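Sodium/calcium exchanger membrane region domain-containing protein (Archaeoglobus fulgidus, PDB 4KPP) probably exchanges calcium ions for protons across the membrane, as an H+/Ca2+ antiporter of the sodium/calcium exchanger family. Local coordinates at residues P31-T36 against L232-I237; Y96-T101 against D241-V246; D82-W87 against F227-L232. One frame throughout, in Å; residues are numbered along the deposited sequence.

Contact 1 of 3, residues P31-T36 against L232-I237; sequences PALTQT and LETARI
A32 and L33 meet E233 and T234 mainly through van der Waals contact. The CB of A32 lies 3.7 Å from E233 CB and 3.6 Å from T234 OG1. The T234 hydroxyl faces the first turn of helix 32-60, with OG1 3.3 Å from L33 N, but the angle is too poor for a hydrogen bond. The methyl of T234 meets the end of L33, CG2 to CD1, at 4.0 Å.

The threonine hydroxyls bond within their own helices. With chi1 at -65°, T234 OG1 sits beside its own backbone N, where it bonds to G230 O one turn earlier. T36 does the same on the other helix: its OG1 bonds to A32 O at 2.9 Å. T36 N also bonds to A32 O, from the opposite face of the carbonyl plane, so two donors grip this oxygen. The two hydroxyls lie 3.7 Å apart. T36 also packs on F227 and L231. With an alanine here, A32 O would probably keep only the backbone N as donor, and a gap would be likely to open beside T234 and L231. Q35 NE2, by contrast, bonds across to A226 O of helix 224-237.

R236 NH2 makes a salt bridge to E233 OE1 at 3.3 Å, and NH1 of the same arginine pairs with E242.

The segment axes approach to 8.6 Å and run at 148°. This close, roughly antiparallel helix pair joins the start of helix 32-60 to the end of helix 224-237, at the surface of the transmembrane helix bundle.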
loop_
_atom_site.group_PDB
_atom_site.type_symbol
_atom_site.label_atom_id
_atom_site.label_comp_id
_atom_site.label_asym_id
_atom_site.label_seq_id
_atom_site.Cartn_x
_atom_site.Cartn_y
_atom_site.Cartn_z
ATOM N N PRO A 31 15.434 -0.315 24.937
ATOM C CA PRO A 31 15.037 -1.727 24.852
ATOM C C PRO A 31 14.178 -1.990 23.615
ATOM O O PRO A 31 13.720 -1.041 22.976
ATOM C CB PRO A 31 14.205 -1.933 26.121
ATOM C CG PRO A 31 14.682 -0.891 27.059
ATOM C CD PRO A 31 15.022 0.296 26.212
ATOM N N ALA A 32 13.949 -3.261 23.302
ATOM C CA ALA A 32 13.265 -3.664 22.071
ATOM C C ALA A 32 11.918 -2.978 21.814
ATOM O O ALA A 32 11.731 -2.344 20.776
ATOM C CB ALA A 32 13.102 -5.182 22.036
ATOM N N LEU A 33 10.987 -3.108 22.755
ATOM C CA LEU A 33 9.646 -2.565 22.572
ATOM C C LEU A 33 9.642 -1.045 22.409
ATOM O O LEU A 33 8.992 -0.513 21.510
ATOM C CB LEU A 33 8.726 -2.976 23.725
ATOM C CG LEU A 33 7.284 -2.475 23.602
ATOM C CD1 LEU A 33 6.646 -3.020 22.328
ATOM C CD2 LEU A 33 6.448 -2.832 24.828
ATOM N N THR A 34 10.366 -0.348 23.277
ATOM C CA THR A 34 10.383 1.110 23.226
ATOM C C THR A 34 11.076 1.632 21.963
ATOM O O THR A 34 10.678 2.659 21.411
ATOM C CB THR A 34 10.985 1.731 24.507
ATOM O OG1 THR A 34 11.991 2.688 24.159
ATOM C CG2 THR A 34 11.594 0.659 25.385
ATOM N N GLN A 35 12.091 0.910 21.495
ATOM C CA GLN A 35 12.717 1.236 20.216
ATOM C C GLN A 35 11.700 1.143 19.084
ATOM O O GLN A 35 11.690 1.975 18.181
ATOM C CB GLN A 35 13.908 0.320 19.924
ATOM C CG GLN A 35 14.441 0.472 18.501
ATOM C CD GLN A 35 15.722 -0.299 18.249
ATOM O OE1 GLN A 35 16.758 -0.030 18.858
ATOM N NE2 GLN A 35 15.660 -1.261 17.336
ATOM N N THR A 36 10.843 0.129 19.151
ATOM C CA THR A 36 9.811 -0.089 18.143
ATOM C C THR A 36 8.782 1.033 18.157
ATOM O O THR A 36 8.410 1.563 17.110
ATOM C CB THR A 36 9.076 -1.423 18.376
ATOM O OG1 THR A 36 10.027 -2.490 18.438
ATOM C CG2 THR A 36 8.081 -1.698 17.256
ATOM N N LEU A 232 11.067 -7.484 15.449
ATOM C CA LEU A 232 11.584 -8.851 15.497
ATOM C C LEU A 232 12.103 -9.215 16.881
ATOM O O LEU A 232 11.895 -10.333 17.349
ATOM C CB LEU A 232 12.688 -9.058 14.456
ATOM C CG LEU A 232 12.266 -9.114 12.987
ATOM C CD1 LEU A 232 13.482 -9.258 12.081
ATOM C CD2 LEU A 232 11.285 -10.254 12.759
ATOM N N GLU A 233 12.776 -8.270 17.527
ATOM C CA GLU A 233 13.304 -8.491 18.867
ATOM C C GLU A 233 12.179 -8.646 19.883
ATOM O O GLU A 233 12.186 -9.573 20.690
ATOM C CB GLU A 233 14.227 -7.343 19.274
ATOM C CG GLU A 233 15.691 -7.727 19.381
ATOM C CD GLU A 233 15.979 -8.618 20.571
ATOM O OE1 GLU A 233 15.684 -9.830 20.502
ATOM O OE2 GLU A 233 16.505 -8.100 21.578
ATOM N N THR A 234 11.215 -7.732 19.831
ATOM C CA THR A 234 10.062 -7.765 20.724
ATOM C C THR A 234 9.315 -9.093 20.632
ATOM O O THR A 234 8.946 -9.678 21.651
ATOM C CB THR A 234 9.090 -6.595 20.430
ATOM O OG1 THR A 234 9.735 -5.350 20.724
ATOM C CG2 THR A 234 7.834 -6.708 21.273
ATOM N N ALA A 235 9.109 -9.571 19.409
ATOM C CA ALA A 235 8.397 -10.826 19.185
ATOM C C ALA A 235 9.161 -12.031 19.734
ATOM O O ALA A 235 8.556 -13.013 20.166
ATOM C CB ALA A 235 8.095 -11.012 17.701
ATOM N N ARG A 236 10.490 -11.947 19.715
ATOM C CA ARG A 236 11.344 -13.034 20.198
ATOM C C ARG A 236 11.359 -13.181 21.721
ATOM O O ARG A 236 11.254 -14.295 22.228
ATOM C CB ARG A 236 12.777 -12.894 19.668
ATOM C CG ARG A 236 12.946 -13.256 18.202
ATOM C CD ARG A 236 14.415 -13.464 17.838
ATOM N NE ARG A 236 15.219 -12.258 18.019
ATOM C CZ ARG A 236 15.473 -11.376 17.057
ATOM N NH1 ARG A 236 14.982 -11.563 15.840
ATOM N NH2 ARG A 236 16.218 -10.307 17.310
ATOM N N ILE A 237 11.504 -12.082 22.458
ATOM C CA ILE A 237 11.511 -12.201 23.916
ATOM C C ILE A 237 10.118 -12.564 24.430
ATOM O O ILE A 237 9.976 -13.210 25.468
ATOM C CB ILE A 237 12.083 -10.957 24.657
ATOM C CG1 ILE A 237 10.968 -10.141 25.323
ATOM C CG2 ILE A 237 12.967 -10.121 23.733
ATOM C CD1 ILE A 237 11.452 -9.257 26.446
#

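Contact 2 of 3, residues Y96-T101 against D241-V246; sequences YVHYAT and DEFLAV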
loop_
_atom_site.group_PDB
_atom_site.type_symbol
_atom_site.label_atom_id
_atom_site.label_comp_id
_atom_site.label_asym_id
_atom_site.label_seq_id
_atom_site.Cartn_x
_atom_site.Cartn_y
_atom_site.Cartn_z
ATOM N N TYR A 96 15.277 -13.565 6.560
ATOM C CA TYR A 96 14.892 -12.347 5.852
ATOM C C TYR A 96 14.366 -12.634 4.443
ATOM O O TYR A 96 13.633 -11.824 3.869
ATOM C CB TYR A 96 16.055 -11.350 5.812
ATOM C CG TYR A 96 16.420 -10.776 7.170
ATOM C CD1 TYR A 96 15.596 -9.846 7.796
ATOM C CD2 TYR A 96 17.586 -11.158 7.820
ATOM C CE1 TYR A 96 15.918 -9.319 9.033
ATOM C CE2 TYR A 96 17.920 -10.631 9.060
ATOM C CZ TYR A 96 17.080 -9.710 9.660
ATOM O OH TYR A 96 17.400 -9.180 10.889
ATOM N N VAL A 97 14.736 -13.791 3.895
ATOM C CA VAL A 97 14.222 -14.235 2.604
ATOM C C VAL A 97 12.706 -14.420 2.650
ATOM O O VAL A 97 11.985 -13.980 1.752
ATOM C CB VAL A 97 14.873 -15.562 2.163
ATOM C CG1 VAL A 97 14.267 -16.041 0.854
ATOM C CG2 VAL A 97 16.390 -15.406 2.037
ATOM N N HIS A 98 12.227 -15.076 3.703
ATOM C CA HIS A 98 10.797 -15.300 3.870
ATOM C C HIS A 98 10.092 -14.014 4.279
ATOM O O HIS A 98 8.975 -13.752 3.841
ATOM C CB HIS A 98 10.528 -16.387 4.913
ATOM C CG HIS A 98 11.410 -17.589 4.780
ATOM N ND1 HIS A 98 11.381 -18.417 3.677
ATOM C CD2 HIS A 98 12.343 -18.106 5.611
ATOM C CE1 HIS A 98 12.261 -19.388 3.836
ATOM N NE2 HIS A 98 12.860 -19.223 5.003
ATOM N N TYR A 99 10.747 -13.217 5.121
ATOM C CA TYR A 99 10.142 -11.993 5.647
ATOM C C TYR A 99 9.768 -11.004 4.544
ATOM O O TYR A 99 8.747 -10.322 4.635
ATOM C CB TYR A 99 11.064 -11.315 6.666
ATOM C CG TYR A 99 11.275 -12.095 7.951
ATOM C CD1 TYR A 99 10.453 -13.167 8.290
ATOM C CD2 TYR A 99 12.296 -11.752 8.830
ATOM C CE1 TYR A 99 10.652 -13.878 9.468
ATOM C CE2 TYR A 99 12.500 -12.454 10.007
ATOM C CZ TYR A 99 11.678 -13.515 10.322
ATOM O OH TYR A 99 11.888 -14.209 11.494
ATOM N N ALA A 100 10.592 -10.933 3.503
ATOM C CA ALA A 100 10.361 -10.000 2.407
ATOM C C ALA A 100 9.035 -10.282 1.719
ATOM O O ALA A 100 8.276 -9.361 1.409
ATOM C CB ALA A 100 11.507 -10.059 1.400
ATOM N N THR A 101 8.752 -11.559 1.491
ATOM C CA THR A 101 7.522 -11.945 0.812
ATOM C C THR A 101 6.329 -11.934 1.765
ATOM O O THR A 101 5.228 -11.533 1.388
ATOM C CB THR A 101 7.650 -13.318 0.139
ATOM O OG1 THR A 101 8.813 -13.326 -0.698
ATOM C CG2 THR A 101 6.418 -13.604 -0.706
ATOM N N ASP A 241 5.249 -15.640 17.382
ATOM C CA ASP A 241 5.915 -15.980 16.132
ATOM C C ASP A 241 6.278 -14.729 15.332
ATOM O O ASP A 241 5.461 -13.823 15.166
ATOM C CB ASP A 241 5.019 -16.902 15.298
ATOM C CG ASP A 241 5.594 -17.205 13.924
ATOM O OD1 ASP A 241 6.824 -17.085 13.732
ATOM O OD2 ASP A 241 4.807 -17.576 13.029
ATOM N N GLU A 242 7.506 -14.699 14.828
ATOM C CA GLU A 242 8.020 -13.545 14.099
ATOM C C GLU A 242 7.262 -13.266 12.803
ATOM O O GLU A 242 7.212 -12.125 12.342
ATOM C CB GLU A 242 9.510 -13.728 13.802
ATOM C CG GLU A 242 10.396 -13.740 15.036
ATOM C CD GLU A 242 11.792 -14.247 14.739
ATOM O OE1 GLU A 242 11.919 -15.414 14.313
ATOM O OE2 GLU A 242 12.763 -13.483 14.927
ATOM N N PHE A 243 6.676 -14.305 12.218
ATOM C CA PHE A 243 5.931 -14.149 10.974
ATOM C C PHE A 243 4.684 -13.306 11.167
ATOM O O PHE A 243 4.260 -12.601 10.255
ATOM C CB PHE A 243 5.563 -15.506 10.371
ATOM C CG PHE A 243 6.649 -16.102 9.531
ATOM C CD1 PHE A 243 6.908 -15.609 8.261
ATOM C CD2 PHE A 243 7.417 -17.152 10.007
ATOM C CE1 PHE A 243 7.915 -16.152 7.479
ATOM C CE2 PHE A 243 8.425 -17.703 9.233
ATOM C CZ PHE A 243 8.675 -17.202 7.965
ATOM N N LEU A 244 4.100 -13.374 12.358
ATOM C CA LEU A 244 2.918 -12.582 12.662
ATOM C C LEU A 244 3.269 -11.096 12.738
ATOM O O LEU A 244 2.490 -10.241 12.312
ATOM C CB LEU A 244 2.279 -13.054 13.967
ATOM C CG LEU A 244 1.838 -14.523 14.014
ATOM C CD1 LEU A 244 1.256 -14.865 15.376
ATOM C CD2 LEU A 244 0.840 -14.844 12.903
ATOM N N ALA A 245 4.447 -10.796 13.273
ATOM C CA ALA A 245 4.915 -9.418 13.377
ATOM C C ALA A 245 5.267 -8.859 11.999
ATOM O O ALA A 245 4.849 -7.762 11.638
ATOM C CB ALA A 245 6.117 -9.335 14.313
ATOM N N VAL A 246 6.034 -9.632 11.238
ATOM C CA VAL A 246 6.456 -9.246 9.894
ATOM C C VAL A 246 5.273 -9.074 8.943
ATOM O O VAL A 246 5.231 -8.135 8.146
ATOM C CB VAL A 246 7.437 -10.290 9.304
ATOM C CG1 VAL A 246 7.659 -10.052 7.814
ATOM C CG2 VAL A 246 8.755 -10.261 10.057
HETATM O O HOH W 1 11.016 -16.537 12.079
#
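Y99 turns its ring toward F243, V246 and E242. Its CG is anti to the carbonyl carbon (chi1 -67°); this brings the end of the ring to F243 and E242, although CB does not itself point at the other helix. V246 CG2 lies over one face of this ring, 3.8 Å from its centroid, in a CH-pi contact. The other methyl of V246, CG1, touches the backbone O of Y99 at 3.4 Å. The edge of Y99 points at the F243 face in a T-shaped stack, with centroids 5.4 Å apart and planes at 79°. H98 CB meets the edge of the F243 ring, 3.7 Å from CZ.

A water lies in the plane of the Y99 ring at its edge, 2.6 Å from OH. It donates to E242 OE1 at 2.7 Å, bridging two groups whose direct geometry is poor. The other carboxylate oxygen, OE2, pairs with R236.

D241 caps the second helix: its OD1 accepts from F243 N at 3.2 Å, nearly straight. With the segment axes at 40°, the N-capped start of helix 242-267 packs on the start of helix 96-127 in the exchanger's helix bundle, through a T-shaped pair and a CH-pi contact.

Contact 3 of 3, residues D82-W87 against F227-L232; sequences DGYFAW and FSEGLL
Y84 and F85 of helix 76-91 pack on S228, E229 and L232 of helix 224-237. The site is a steep helix crossing in the transmembrane bundle of a sodium/calcium exchanger. The two segment axes cross at 78° and come no closer than 10.8 Å, so side chains bridge the distance between the backbones.

Two aromatic rings converge on one serine. Y84 extends its ring toward the other helix, with CG anti to the backbone N (chi1 169°). Its CD2 atom lies 3.6 Å from S228 CB. F85 takes the other course, with CG beside its backbone N. Its ring brings CE1 to within 4.0 Å of the same S228 CB. Both rings meet this carbon obliquely. The small size of S228 is consistent with the close approach of both rings.

E229 reaches the far end of Y84. Its chain bends at chi2 and crosses the tyrosine at about a right angle. The carboxylate plane is turned 75° from the ring plane, and OE2 lies at the ring edge, in the plane of the Y84 ring. The modelled approach of OE2 to Y84 OH is too short to trust, so the kind of interaction there is doubtful. OE2 also makes a weak hydrogen bond with Y96 OH, on helix 96-127.

The same F85 atom, CE1, comes within 4.5 Å of L232 CD1, one turn on from S228, in a loose apolar contact. L232 in turn packs on Y99 and V246. F85 touches N103 as well, on helix 96-127. The F85 side of the contact is buried and largely apolar. The hydroxyl of S228 is used within its own helix: OG hydrogen-bonds to V224 O.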
loop_
_atom_site.group_PDB
_atom_site.type_symbol
_atom_site.label_atom_id
_atom_site.label_comp_id
_atom_site.label_asym_id
_atom_site.label_seq_id
_atom_site.Cartn_x
_atom_site.Cartn_y
_atom_site.Cartn_z
ATOM N N ASP A 82 9.535 -3.080 3.810
ATOM C CA ASP A 82 9.662 -4.288 3.004
ATOM C C ASP A 82 10.994 -4.282 2.265
ATOM O O ASP A 82 11.609 -5.329 2.063
ATOM C CB ASP A 82 8.511 -4.401 2.008
ATOM C CG ASP A 82 8.279 -5.827 1.549
ATOM O OD1 ASP A 82 9.053 -6.723 1.954
ATOM O OD2 ASP A 82 7.324 -6.051 0.776
ATOM N N GLY A 83 11.432 -3.090 1.868
ATOM C CA GLY A 83 12.719 -2.922 1.224
ATOM C C GLY A 83 13.864 -3.303 2.142
ATOM O O GLY A 83 14.856 -3.879 1.695
ATOM N N TYR A 84 13.729 -2.981 3.426
ATOM C CA TYR A 84 14.746 -3.347 4.406
ATOM C C TYR A 84 14.876 -4.859 4.514
ATOM O O TYR A 84 15.981 -5.392 4.554
ATOM C CB TYR A 84 14.435 -2.752 5.785
ATOM C CG TYR A 84 15.318 -3.314 6.882
ATOM C CD1 TYR A 84 16.616 -2.853 7.060
ATOM C CD2 TYR A 84 14.859 -4.316 7.730
ATOM C CE1 TYR A 84 17.430 -3.369 8.052
ATOM C CE2 TYR A 84 15.667 -4.839 8.722
ATOM C CZ TYR A 84 16.950 -4.360 8.878
ATOM O OH TYR A 84 17.758 -4.876 9.863
ATOM N N PHE A 85 13.737 -5.539 4.580
ATOM C CA PHE A 85 13.702 -6.998 4.630
ATOM C C PHE A 85 14.348 -7.616 3.393
ATOM O O PHE A 85 15.074 -8.602 3.489
ATOM C CB PHE A 85 12.258 -7.490 4.739
ATOM C CG PHE A 85 11.635 -7.257 6.082
ATOM C CD1 PHE A 85 12.387 -7.377 7.235
ATOM C CD2 PHE A 85 10.296 -6.922 6.190
ATOM C CE1 PHE A 85 11.822 -7.171 8.469
ATOM C CE2 PHE A 85 9.721 -6.711 7.427
ATOM C CZ PHE A 85 10.485 -6.836 8.567
ATOM N N ALA A 86 14.071 -7.041 2.229
ATOM C CA ALA A 86 14.662 -7.534 0.991
ATOM C C ALA A 86 16.170 -7.274 0.950
ATOM O O ALA A 86 16.931 -8.095 0.438
ATOM C CB ALA A 86 13.966 -6.923 -0.222
ATOM N N TRP A 87 16.598 -6.135 1.492
ATOM C CA TRP A 87 18.022 -5.819 1.549
ATOM C C TRP A 87 18.767 -6.815 2.429
ATOM O O TRP A 87 19.808 -7.346 2.038
ATOM C CB TRP A 87 18.264 -4.392 2.052
ATOM C CG TRP A 87 19.724 -4.016 2.053
ATOM C CD1 TRP A 87 20.634 -4.248 3.048
ATOM C CD2 TRP A 87 20.444 -3.359 1.002
ATOM N NE1 TRP A 87 21.869 -3.773 2.683
ATOM C CE2 TRP A 87 21.780 -3.221 1.432
ATOM C CE3 TRP A 87 20.087 -2.870 -0.258
ATOM C CZ2 TRP A 87 22.758 -2.615 0.644
ATOM C CZ3 TRP A 87 21.060 -2.268 -1.037
ATOM C CH2 TRP A 87 22.379 -2.147 -0.584
ATOM N N PHE A 227 12.938 0.047 13.653
ATOM C CA PHE A 227 11.554 -0.380 13.788
ATOM C C PHE A 227 11.382 -1.855 13.422
ATOM O O PHE A 227 10.667 -2.584 14.105
ATOM C CB PHE A 227 10.622 0.499 12.947
ATOM C CG PHE A 227 9.198 0.016 12.925
ATOM C CD1 PHE A 227 8.393 0.141 14.047
ATOM C CD2 PHE A 227 8.670 -0.575 11.787
ATOM C CE1 PHE A 227 7.079 -0.312 14.032
ATOM C CE2 PHE A 227 7.363 -1.030 11.764
ATOM C CZ PHE A 227 6.566 -0.898 12.887
ATOM N N SER A 228 12.046 -2.289 12.351
ATOM C CA SER A 228 11.929 -3.668 11.879
ATOM C C SER A 228 12.634 -4.643 12.819
ATOM O O SER A 228 12.080 -5.685 13.173
ATOM C CB SER A 228 12.491 -3.818 10.460
ATOM O OG SER A 228 11.896 -2.896 9.562
ATOM N N GLU A 229 13.857 -4.302 13.216
ATOM C CA GLU A 229 14.610 -5.127 14.152
ATOM C C GLU A 229 14.011 -5.054 15.550
ATOM O O GLU A 229 14.092 -6.015 16.315
ATOM C CB GLU A 229 16.085 -4.716 14.184
ATOM C CG GLU A 229 16.818 -4.907 12.860
ATOM C CD GLU A 229 16.846 -6.358 12.392
ATOM O OE1 GLU A 229 16.721 -7.271 13.234
ATOM O OE2 GLU A 229 16.997 -6.583 11.170
ATOM N N GLY A 230 13.418 -3.910 15.880
ATOM C CA GLY A 230 12.736 -3.748 17.149
ATOM C C GLY A 230 11.541 -4.677 17.233
ATOM O O GLY A 230 11.321 -5.333 18.254
ATOM N N LEU A 231 10.766 -4.729 16.154
ATOM C CA LEU A 231 9.625 -5.635 16.062
ATOM C C LEU A 231 10.061 -7.084 16.223
ATOM O O LEU A 231 9.495 -7.820 17.029
ATOM C CB LEU A 231 8.912 -5.468 14.721
ATOM C CG LEU A 231 7.528 -4.822 14.752
ATOM C CD1 LEU A 231 6.931 -4.789 13.355
ATOM C CD2 LEU A 231 6.606 -5.551 15.719
ATOM N N LEU A 232 11.067 -7.484 15.449
ATOM C CA LEU A 232 11.584 -8.851 15.497
ATOM C C LEU A 232 12.103 -9.215 16.881
ATOM O O LEU A 232 11.895 -10.333 17.349
ATOM C CB LEU A 232 12.688 -9.058 14.456
ATOM C CG LEU A 232 12.266 -9.114 12.987
ATOM C CD1 LEU A 232 13.482 -9.258 12.081
ATOM C CD2 LEU A 232 11.285 -10.254 12.759
#

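How the contacts relate
From the N terminus, the chain first passes 31-36, then 82-87, then 96-101. It returns much later through 227-237 and ends this region at 241-246. Contact 1 closes the span from 31-36 to 232-237, and contact 3 closes a shorter span wholly within it. Contact 2 starts inside both spans and ends beyond them, so it crosses each. Contacts 1 and 3 share L232 and both use helix 224-237, which thereby ties helix 32-60 to helix 76-91. Contact 2 joins the next helix on each side, 96-127 and 242-267. L232 and the end of helix 224-237 join the three contacts.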